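Local coordinates for protein lysozyme, putative (Bacillus anthracis, PDB 2WAG) that probably hydrolyses the glycan strands of bacterial peptidoglycan as a family GH25 lysozyme, by a mechanism thought to retain the anomeric configuration, at residues W30-L33 with E34-M38; D20-S23 with Y24-D27; R178-T181 with F182-Y185; D121-K124 with E125-M129. All blocks are in the same frame, centred on the assembly; numbering follows the deposited sequence.

Interaction 1. Residues W30-L33 with E34-M38; sequences WREL and EKQNM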
loop_
_atom_site.group_PDB
_atom_site.type_symbol
_atom_site.label_atom_id
_atom_site.label_comp_id
_atom_site.label_asym_id
_atom_site.label_seq_id
_atom_site.Cartn_x
_atom_site.Cartn_y
_atom_site.Cartn_z
ATOM N N TRP A 30 22.434 -3.627 0.560
ATOM C CA TRP A 30 22.383 -3.789 -0.891
ATOM C C TRP A 30 23.047 -5.077 -1.343
ATOM O O TRP A 30 22.587 -5.717 -2.292
ATOM C CB TRP A 30 22.999 -2.563 -1.591
ATOM C CG TRP A 30 22.090 -1.377 -1.443
ATOM C CD1 TRP A 30 22.170 -0.365 -0.530
ATOM C CD2 TRP A 30 20.900 -1.145 -2.196
ATOM N NE1 TRP A 30 21.105 0.502 -0.694
ATOM C CE2 TRP A 30 20.318 0.046 -1.718
ATOM C CE3 TRP A 30 20.271 -1.834 -3.233
ATOM C CZ2 TRP A 30 19.125 0.557 -2.245
ATOM C CZ3 TRP A 30 19.090 -1.326 -3.753
ATOM C CH2 TRP A 30 18.530 -0.145 -3.263
ATOM N N ARG A 31 24.102 -5.491 -0.650
ATOM C CA ARG A 31 24.743 -6.752 -1.002
ATOM C C ARG A 31 23.791 -7.935 -0.791
ATOM O O ARG A 31 23.808 -8.905 -1.549
ATOM C CB ARG A 31 26.059 -6.943 -0.236
ATOM C CG ARG A 31 26.141 -6.230 1.113
ATOM C CD ARG A 31 26.597 -4.753 1.006
ATOM N NE ARG A 31 25.522 -3.796 1.266
ATOM C CZ ARG A 31 25.688 -2.480 1.459
ATOM N NH1 ARG A 31 26.893 -1.926 1.366
ATOM N NH2 ARG A 31 24.634 -1.710 1.673
ATOM N N GLU A 32 22.952 -7.854 0.235
ATOM C CA GLU A 32 21.985 -8.903 0.487
ATOM C C GLU A 32 20.889 -8.953 -0.571
ATOM O O GLU A 32 20.447 -10.038 -0.981
ATOM C CB GLU A 32 21.390 -8.774 1.885
ATOM C CG GLU A 32 20.743 -10.062 2.364
ATOM C CD GLU A 32 21.733 -11.218 2.594
ATOM O OE1 GLU A 32 22.958 -11.010 2.619
ATOM O OE2 GLU A 32 21.269 -12.365 2.744
ATOM N N LEU A 33 20.451 -7.784 -1.049
ATOM C CA LEU A 33 19.498 -7.776 -2.173
ATOM C C LEU A 33 20.117 -8.368 -3.429
ATOM O O LEU A 33 19.465 -9.118 -4.177
ATOM C CB LEU A 33 18.941 -6.373 -2.463
ATOM C CG LEU A 33 18.008 -5.789 -1.401
ATOM C CD1 LEU A 33 17.630 -4.340 -1.755
ATOM C CD2 LEU A 33 16.758 -6.646 -1.232
ATOM N N GLU A 34 21.371 -8.013 -3.684
ATOM C CA GLU A 34 22.070 -8.556 -4.837
ATOM C C GLU A 34 22.111 -10.095 -4.779
ATOM O O GLU A 34 21.923 -10.767 -5.786
ATOM C CB GLU A 34 23.477 -7.964 -4.906
ATOM C CG GLU A 34 24.325 -8.502 -6.035
ATOM C CD GLU A 34 25.672 -7.836 -6.108
ATOM O OE1 GLU A 34 26.322 -7.639 -5.068
ATOM O OE2 GLU A 34 26.068 -7.486 -7.233
ATOM N N LYS A 35 22.322 -10.627 -3.576
ATOM C CA LYS A 35 22.331 -12.076 -3.345
ATOM C C LYS A 35 20.995 -12.772 -3.547
ATOM O O LYS A 35 20.961 -13.990 -3.628
ATOM C CB LYS A 35 22.876 -12.367 -1.953
ATOM C CG LYS A 35 24.369 -12.154 -1.876
ATOM C CD LYS A 35 24.888 -12.389 -0.477
ATOM C CE LYS A 35 26.376 -12.106 -0.430
ATOM N NZ LYS A 35 26.928 -12.221 0.963
ATOM N N GLN A 36 19.914 -12.002 -3.680
ATOM C CA GLN A 36 18.601 -12.544 -3.972
ATOM C C GLN A 36 18.203 -12.373 -5.410
ATOM O O GLN A 36 17.041 -12.397 -5.719
ATOM C CB GLN A 36 17.565 -11.908 -3.072
ATOM C CG GLN A 36 17.803 -12.357 -1.639
ATOM C CD GLN A 36 16.981 -11.592 -0.699
ATOM O OE1 GLN A 36 15.782 -11.820 -0.604
ATOM N NE2 GLN A 36 17.599 -10.671 0.014
ATOM N N ASN A 37 19.191 -12.212 -6.282
ATOM C CA ASN A 37 19.006 -12.061 -7.711
ATOM C C ASN A 37 18.213 -10.814 -8.048
ATOM O O ASN A 37 17.515 -10.794 -9.028
ATOM C CB ASN A 37 18.356 -13.299 -8.344
ATOM C CG ASN A 37 18.598 -13.376 -9.843
ATOM O OD1 ASN A 37 19.605 -12.890 -10.317
ATOM N ND2 ASN A 37 17.652 -13.891 -10.574
ATOM N N MET A 38 18.300 -9.788 -7.236
ATOM C CA MET A 38 17.756 -8.491 -7.655
ATOM C C MET A 38 18.740 -7.884 -8.646
ATOM O O MET A 38 19.917 -7.666 -8.316
ATOM C CB MET A 38 17.573 -7.565 -6.465
ATOM C CG MET A 38 16.606 -8.115 -5.420
ATOM S SD MET A 38 14.919 -8.280 -6.059
ATOM C CE MET A 38 14.150 -8.950 -4.586
HETATM O O HOH W 1 26.309 -9.266 -2.914
HETATM O O HOH W 2 25.237 -10.198 2.218
HETATM O O HOH W 3 25.043 -12.610 3.718
#
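L33 and M38 meet where helix 30-34 ends, in a Schellman motif. Its evidence is a pair of backbone bonds, N37 N to E34 O at 3.1 Å and a weak M38 N to L33 O at 3.3 Å, together with the positive phi of N37. The apolar partner of the motif is present too: M38 CG lies 4.2 Å from L33 CB.

Regular helical bonds precede it, E34 N to W30 O and K35 N to R31 O. Q36 N turns instead to L33 O, which it approaches from well above the carbonyl plane.

Q36 CG lies beside its own backbone N (chi1 -68°), and the extended chain runs alongside the last turn until NE2 meets E32 O at 3.1 Å, from above that carbonyl plane, with the oxygen close to the amide plane. Its OE1 accepts from S192 N.

Water carries the charged contacts: E32 OE1 and K35 NZ are 4.5 Å apart and two waters span them, the second holding K35 NZ only weakly. E32 OE2 accepts from Y194 N.

The glutamate–lysine attraction is therefore solvent-mediated and probably modest; the direct links across the helix end are backbone bonds, the Q36 amide and the L33–M38 contact.

Interaction 2. Residues D20-S23 with Y24-D27; sequences DVAS and YQGD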
loop_
_atom_site.group_PDB
_atom_site.type_symbol
_atom_site.label_atom_id
_atom_site.label_comp_id
_atom_site.label_asym_id
_atom_site.label_seq_id
_atom_site.Cartn_x
_atom_site.Cartn_y
_atom_site.Cartn_z
ATOM N N ASP A 20 12.412 -1.001 -5.915
ATOM C CA ASP A 20 12.449 0.459 -5.824
ATOM C C ASP A 20 12.286 0.793 -4.359
ATOM O O ASP A 20 11.548 0.100 -3.661
ATOM C CB ASP A 20 11.416 1.166 -6.727
ATOM C CG ASP A 20 10.010 0.886 -6.337
ATOM O OD1 ASP A 20 9.458 -0.053 -6.904
ATOM O OD2 ASP A 20 9.466 1.599 -5.482
ATOM N N VAL A 21 13.023 1.795 -3.898
ATOM C CA VAL A 21 13.044 2.142 -2.488
ATOM C C VAL A 21 13.082 3.643 -2.279
ATOM O O VAL A 21 13.510 4.403 -3.165
ATOM C CB VAL A 21 14.275 1.525 -1.746
ATOM C CG1 VAL A 21 14.295 0.008 -1.884
ATOM C CG2 VAL A 21 15.578 2.155 -2.227
ATOM N N ALA A 22 12.659 4.050 -1.085
ATOM C CA ALA A 22 12.792 5.415 -0.593
ATOM C C ALA A 22 13.261 5.314 0.848
ATOM O O ALA A 22 13.535 4.206 1.355
ATOM C CB ALA A 22 11.458 6.156 -0.692
ATOM N N SER A 23 13.352 6.452 1.533
ATOM C CA SER A 23 13.863 6.413 2.899
ATOM C C SER A 23 13.013 5.539 3.818
ATOM O O SER A 23 13.530 5.010 4.795
ATOM C CB SER A 23 13.970 7.826 3.475
ATOM O OG SER A 23 12.691 8.430 3.542
ATOM N N TYR A 24 11.726 5.375 3.492
ATOM C CA TYR A 24 10.789 4.619 4.352
ATOM C C TYR A 24 11.168 3.156 4.447
ATOM O O TYR A 24 10.700 2.478 5.348
ATOM C CB TYR A 24 9.320 4.841 3.890
ATOM C CG TYR A 24 9.159 6.311 3.619
ATOM C CD1 TYR A 24 9.365 7.247 4.643
ATOM C CD2 TYR A 24 8.990 6.784 2.333
ATOM C CE1 TYR A 24 9.339 8.597 4.385
ATOM C CE2 TYR A 24 8.951 8.135 2.076
ATOM C CZ TYR A 24 9.144 9.032 3.098
ATOM O OH TYR A 24 9.138 10.378 2.811
ATOM N N GLN A 25 11.984 2.663 3.514
ATOM C CA GLN A 25 12.473 1.290 3.571
ATOM C C GLN A 25 13.650 1.132 4.545
ATOM O O GLN A 25 14.161 0.024 4.725
ATOM C CB GLN A 25 12.841 0.776 2.167
ATOM C CG GLN A 25 11.635 0.294 1.376
ATOM C CD GLN A 25 10.584 1.370 1.189
ATOM O OE1 GLN A 25 10.868 2.453 0.646
ATOM N NE2 GLN A 25 9.354 1.102 1.668
ATOM N N GLY A 26 14.110 2.236 5.136
ATOM C CA GLY A 26 15.146 2.157 6.175
ATOM C C GLY A 26 16.519 1.827 5.619
ATOM O O GLY A 26 16.837 2.146 4.470
ATOM N N ASP A 27 17.346 1.216 6.457
ATOM C CA ASP A 27 18.718 0.858 6.120
ATOM C C ASP A 27 18.713 -0.404 5.257
ATOM O O ASP A 27 18.346 -1.482 5.720
ATOM C CB ASP A 27 19.490 0.613 7.424
ATOM C CG ASP A 27 20.993 0.556 7.225
ATOM O OD1 ASP A 27 21.480 0.782 6.102
ATOM O OD2 ASP A 27 21.705 0.292 8.218
HETATM O O HOH W 4 16.119 3.469 2.090
#
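Two torsions fold Q25 back over A22: CG turns away from the carbonyl carbon (chi1 -81°), and the chain then bends sharply at chi2 (59°), which brings OE1 to the A22 amide. The resulting bond, A22 N to Q25 OE1, is 3.0 Å long with an angle of 161° at the hydrogen, and the donor lies in the plane of the Q25 carbonyl. In S23, OG sits between the backbone N and the carbonyl carbon, a rotation that places it over one face of the Y24 ring, toward the rim, with Y24 CE1 3.5 Å away. The methyl of A22 approaches the same ring obliquely, A22 CB to Y24 CD2 being 4.0 Å.

The backbone beneath is a short 3-10 turn: Q25 N bonds to A22 O at 3.1 Å and G26 N to S23 O at 2.9 Å, both donors standing above the carbonyl planes. This turn follows strand 17-21, a member of the curled sheet of a TIM-barrel-type fold, and begins the connection to helix 30-34. Such loops, after the C-terminal ends of barrel strands, commonly border the active site in these enzymes.

A22 O also accepts from a water at 2.8 Å that donates equally closely, at 2.8 Å, to G26 O, tying the start of the turn to its exit. The other end of the Q25 amide, NE2, bonds to Y200 O of the same chain and Y200 OH of the second subunit. R188 of that subunit makes a cation-pi contact with Y24.

Interaction 3. Residues R178-T181 with F182-Y185; sequences RKWT and FWQY. With SO4 (sulfate ion), chain D.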
loop_
_atom_site.group_PDB
_atom_site.type_symbol
_atom_site.label_atom_id
_atom_site.label_comp_id
_atom_site.label_asym_id
_atom_site.label_seq_id
_atom_site.Cartn_x
_atom_site.Cartn_y
_atom_site.Cartn_z
ATOM N N ARG A 178 -0.960 -0.100 -24.866
ATOM C CA ARG A 178 0.484 0.075 -24.959
ATOM C C ARG A 178 1.218 -1.045 -24.249
ATOM O O ARG A 178 0.712 -1.642 -23.296
ATOM C CB ARG A 178 0.931 1.392 -24.325
ATOM C CG ARG A 178 0.895 2.584 -25.244
ATOM C CD ARG A 178 1.537 3.783 -24.561
ATOM N NE ARG A 178 3.000 3.720 -24.589
ATOM C CZ ARG A 178 3.813 4.735 -24.287
ATOM N NH1 ARG A 178 3.311 5.900 -23.899
ATOM N NH2 ARG A 178 5.137 4.579 -24.368
ATOM N N LYS A 179 2.435 -1.298 -24.693
ATOM C CA LYS A 179 3.316 -2.240 -24.009
ATOM C C LYS A 179 4.063 -1.549 -22.868
ATOM O O LYS A 179 4.533 -0.420 -23.014
ATOM C CB LYS A 179 4.324 -2.853 -24.992
ATOM C CG LYS A 179 3.642 -3.700 -26.059
ATOM C CD LYS A 179 4.636 -4.510 -26.872
ATOM C CE LYS A 179 3.996 -5.027 -28.151
ATOM N NZ LYS A 179 3.554 -3.890 -29.016
ATOM N N TRP A 180 4.148 -2.222 -21.724
ATOM C CA TRP A 180 4.901 -1.710 -20.580
ATOM C C TRP A 180 6.351 -2.171 -20.634
ATOM O O TRP A 180 6.687 -3.196 -21.272
ATOM C CB TRP A 180 4.246 -2.090 -19.240
ATOM C CG TRP A 180 4.008 -3.565 -19.065
ATOM C CD1 TRP A 180 2.888 -4.252 -19.401
ATOM C CD2 TRP A 180 4.941 -4.539 -18.558
ATOM N NE1 TRP A 180 3.049 -5.594 -19.113
ATOM C CE2 TRP A 180 4.301 -5.796 -18.601
ATOM C CE3 TRP A 180 6.248 -4.469 -18.062
ATOM C CZ2 TRP A 180 4.927 -6.972 -18.167
ATOM C CZ3 TRP A 180 6.870 -5.638 -17.627
ATOM C CH2 TRP A 180 6.208 -6.872 -17.684
ATOM N N THR A 181 7.218 -1.427 -19.949
ATOM C CA THR A 181 8.644 -1.749 -19.878
ATOM C C THR A 181 9.040 -2.311 -18.496
ATOM O O THR A 181 9.859 -3.217 -18.413
ATOM C CB THR A 181 9.499 -0.509 -20.225
ATOM O OG1 THR A 181 9.127 -0.027 -21.523
ATOM C CG2 THR A 181 10.995 -0.831 -20.176
ATOM N N PHE A 182 8.453 -1.767 -17.429
ATOM C CA PHE A 182 8.579 -2.326 -16.085
ATOM C C PHE A 182 7.199 -2.490 -15.483
ATOM O O PHE A 182 6.258 -1.747 -15.814
ATOM C CB PHE A 182 9.415 -1.420 -15.164
ATOM C CG PHE A 182 10.860 -1.272 -15.584
ATOM C CD1 PHE A 182 11.856 -2.112 -15.069
ATOM C CD2 PHE A 182 11.238 -0.256 -16.470
ATOM C CE1 PHE A 182 13.194 -1.940 -15.427
ATOM C CE2 PHE A 182 12.561 -0.105 -16.864
ATOM C CZ PHE A 182 13.546 -0.934 -16.344
ATOM N N TRP A 183 7.094 -3.457 -14.572
ATOM C CA TRP A 183 5.832 -3.758 -13.875
ATOM C C TRP A 183 6.128 -3.902 -12.383
ATOM O O TRP A 183 6.922 -4.755 -11.992
ATOM C CB TRP A 183 5.263 -5.075 -14.442
ATOM C CG TRP A 183 4.201 -5.763 -13.628
ATOM C CD1 TRP A 183 3.298 -5.194 -12.770
ATOM C CD2 TRP A 183 3.922 -7.172 -13.634
ATOM N NE1 TRP A 183 2.500 -6.176 -12.202
ATOM C CE2 TRP A 183 2.855 -7.392 -12.733
ATOM C CE3 TRP A 183 4.459 -8.267 -14.336
ATOM C CZ2 TRP A 183 2.325 -8.667 -12.500
ATOM C CZ3 TRP A 183 3.924 -9.538 -14.103
ATOM C CH2 TRP A 183 2.870 -9.717 -13.189
ATOM N N GLN A 184 5.517 -3.041 -11.566
ATOM C CA GLN A 184 5.595 -3.174 -10.102
ATOM C C GLN A 184 4.497 -4.123 -9.668
ATOM O O GLN A 184 3.295 -3.818 -9.807
ATOM C CB GLN A 184 5.413 -1.819 -9.427
ATOM C CG GLN A 184 5.598 -1.842 -7.929
ATOM C CD GLN A 184 5.542 -0.452 -7.418
ATOM O OE1 GLN A 184 4.469 0.058 -7.170
ATOM N NE2 GLN A 184 6.682 0.204 -7.352
ATOM N N TYR A 185 4.898 -5.288 -9.155
ATOM C CA TYR A 185 3.926 -6.351 -8.878
ATOM C C TYR A 185 3.585 -6.546 -7.404
ATOM O O TYR A 185 2.604 -7.234 -7.083
ATOM C CB TYR A 185 4.360 -7.666 -9.525
ATOM C CG TYR A 185 5.626 -8.271 -8.981
ATOM C CD1 TYR A 185 5.584 -9.162 -7.901
ATOM C CD2 TYR A 185 6.858 -7.958 -9.525
ATOM C CE1 TYR A 185 6.734 -9.740 -7.404
ATOM C CE2 TYR A 185 8.020 -8.527 -9.047
ATOM C CZ TYR A 185 7.962 -9.414 -7.987
ATOM O OH TYR A 185 9.150 -9.976 -7.544
HETATM S S SO4 D . 8.171 -13.295 -6.571
HETATM O O1 SO4 D . 7.174 -13.199 -7.647
HETATM O O2 SO4 D . 9.425 -13.811 -7.172
HETATM O O3 SO4 D . 7.737 -14.303 -5.586
HETATM O O4 SO4 D . 8.605 -12.054 -5.896
#
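W180 meets the start of strand 182-186 with the benzo part of its indole. Its CG is placed between the backbone N and the carbonyl carbon (chi1 55°), and this rotation swings the ring forward along the chain. CE3 comes to 3.4 Å from F182 C. W183 CB sits over the face of the six-membered ring, 3.7 Å from its centroid and 16° off the normal, a CH-pi contact. The two indoles form an edge-to-face pair, the edge of W183 toward the face of W180, with the W183 five-membered and W180 six-membered ring centroids 5.6 Å apart and planes at 64°. Strand 182-186 runs parallel to strand 162-166 and antiparallel to strand 202-206 in the curled barrel sheet, so W180 covers the chain's entry into that strand.

T181 comes next: its CG2 touches F182 CE2 at 3.7 Å, while T181 O lies over one face of that ring, 3.6 Å from CG. The ring then enters an aromatic cluster, edge-to-face with F40 and F42. W183 NE1 donates a hydrogen bond to S167 O.

Farther along the strand, Y185 OH donates to sulfate O4 at 2.7 Å. H9 ND1 and H10 N of the purification tag are also hydrogen-bonded to this probable crystallisation ion.

No hydrogen bond joins residues 178-181 to 182-185, so apolar packing, the CH-pi contact and the edge-to-face indole pair carry their contact.

Interaction 4. Residues D121-K124 with E125-M129; sequences DVTK and ELSVM
S127 grips the carbonyl oxygen of T123, one helical turn earlier, twice, through OG at 2.7 Å and N at 3.0 Å. The two donors reach it from opposite faces of the carbonyl plane. S127 can do this because OG lies beside its own backbone N and anti to the carbonyl carbon (chi1 -65°), a rotation that lets a helical serine reach back to the preceding turn. T123 CG2 lies 3.8 Å from the serine OG.

On another flank, V122 O receives L126 N at 2.8 Å, nearly along the C=O axis (169°), and the branched ends of these residues approach at V122 CG1 and L126 CD2, 4.3 Å apart. The bonds E125 N to D121 O and V128 N to K124 O are weak, both 3.4 Å. E125 bends at chi2, its CG lying 3.5 Å from D121 O.

These turns belong to helix 119-137, the crossover of the beta-alpha-beta unit between parallel strands 103-106 and 142-145. L126 packs inward on I104 and V106 of the first strand, and also on I154, which belongs to the magnesium site; V122 rests on Y153 of the neighbouring helix.

Outside this shell, a water bonds to E125 OE2 at 2.7 Å and weakly to D121 O. E125 OE1 accepts from G82 N, at the start of helix 82-92, whose dipole would probably help stabilise the carboxylate.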
loop_
_atom_site.group_PDB
_atom_site.type_symbol
_atom_site.label_atom_id
_atom_site.label_comp_id
_atom_site.label_asym_id
_atom_site.label_seq_id
_atom_site.Cartn_x
_atom_site.Cartn_y
_atom_site.Cartn_z
ATOM N N ASP A 121 -2.655 20.624 -17.579
ATOM C CA ASP A 121 -1.651 21.173 -16.700
ATOM C C ASP A 121 -0.555 20.171 -16.393
ATOM O O ASP A 121 0.592 20.541 -16.230
ATOM C CB ASP A 121 -2.293 21.690 -15.413
ATOM C CG ASP A 121 -3.207 22.867 -15.657
ATOM O OD1 ASP A 121 -2.915 23.674 -16.556
ATOM O OD2 ASP A 121 -4.224 22.981 -14.956
ATOM N N VAL A 122 -0.915 18.895 -16.324
ATOM C CA VAL A 122 0.094 17.871 -16.142
ATOM C C VAL A 122 0.943 17.741 -17.417
ATOM O O VAL A 122 2.156 17.691 -17.336
ATOM C CB VAL A 122 -0.562 16.542 -15.742
ATOM C CG1 VAL A 122 0.473 15.450 -15.609
ATOM C CG2 VAL A 122 -1.340 16.733 -14.422
ATOM N N THR A 123 0.309 17.719 -18.582
ATOM C CA THR A 123 1.079 17.625 -19.822
ATOM C C THR A 123 2.108 18.746 -19.937
ATOM O O THR A 123 3.239 18.518 -20.324
ATOM C CB THR A 123 0.150 17.605 -21.034
ATOM O OG1 THR A 123 -0.721 16.473 -20.947
ATOM C CG2 THR A 123 0.953 17.550 -22.348
ATOM N N LYS A 124 1.714 19.975 -19.591
ATOM C CA LYS A 124 2.659 21.085 -19.726
ATOM C C LYS A 124 3.914 20.845 -18.890
ATOM O O LYS A 124 5.052 20.983 -19.360
ATOM C CB LYS A 124 2.044 22.422 -19.257
ATOM C CG LYS A 124 0.978 22.994 -20.147
ATOM C CD LYS A 124 0.510 24.348 -19.571
ATOM C CE LYS A 124 -0.717 24.877 -20.248
ATOM N NZ LYS A 124 -0.983 26.282 -19.811
ATOM N N GLU A 125 3.717 20.522 -17.611
ATOM C CA GLU A 125 4.838 20.490 -16.700
ATOM C C GLU A 125 5.643 19.198 -16.841
ATOM O O GLU A 125 6.871 19.211 -16.815
ATOM C CB GLU A 125 4.366 20.682 -15.250
ATOM C CG GLU A 125 3.535 21.957 -15.043
ATOM C CD GLU A 125 4.218 23.226 -15.524
ATOM O OE1 GLU A 125 5.459 23.293 -15.517
ATOM O OE2 GLU A 125 3.468 24.178 -15.869
ATOM N N LEU A 126 4.933 18.080 -17.003
ATOM C CA LEU A 126 5.634 16.809 -17.154
ATOM C C LEU A 126 6.454 16.802 -18.466
ATOM O O LEU A 126 7.556 16.260 -18.520
ATOM C CB LEU A 126 4.631 15.656 -17.117
ATOM C CG LEU A 126 5.166 14.230 -17.060
ATOM C CD1 LEU A 126 6.078 14.066 -15.859
ATOM C CD2 LEU A 126 3.955 13.320 -16.907
ATOM N N SER A 127 5.923 17.426 -19.517
ATOM C CA SER A 127 6.664 17.455 -20.783
ATOM C C SER A 127 7.955 18.249 -20.683
ATOM O O SER A 127 8.972 17.871 -21.270
ATOM C CB SER A 127 5.793 18.026 -21.893
ATOM O OG SER A 127 4.685 17.194 -22.155
ATOM N N VAL A 128 7.926 19.357 -19.936
ATOM C CA VAL A 128 9.152 20.094 -19.687
ATOM C C VAL A 128 10.170 19.225 -18.925
ATOM O O VAL A 128 11.354 19.187 -19.260
ATOM C CB VAL A 128 8.890 21.402 -18.924
ATOM C CG1 VAL A 128 10.202 21.999 -18.445
ATOM C CG2 VAL A 128 8.092 22.375 -19.801
ATOM N N MET A 129 9.708 18.522 -17.885
ATOM C CA MET A 129 10.612 17.659 -17.130
ATOM C C MET A 129 11.258 16.603 -18.021
ATOM O O MET A 129 12.467 16.373 -17.946
ATOM C CB MET A 129 9.860 16.916 -16.038
ATOM C CG MET A 129 9.499 17.730 -14.861
ATOM S SD MET A 129 9.207 16.694 -13.402
ATOM C CE MET A 129 10.728 16.079 -13.102
HETATM O O HOH W 5 0.737 23.908 -15.859
#

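Overall arrangement
The four contacts come along the chain in the order interaction 2, 1, 4, 3, all within one family 25 range. Interactions 2 and 1 flank the connection from strand 17-21 to helix 30-34; their centres are about 15 Å apart, and W30 CH2 touches V21 CG2 at 3.9 Å. Interaction 3, centred about 22 Å from interaction 2, reaches the same curled sheet, and D20 OD1 lies 2.8 Å from Q184 NE2 in a probable hydrogen bond. Interaction 4 stands about 36 Å from interaction 1 between centres, across the chain's centre. Interactions 1 to 3 are thus connected through strand 17-21 and the D20–Q184 pair, while interaction 4 lies on a separate crossover helix of the same barrel.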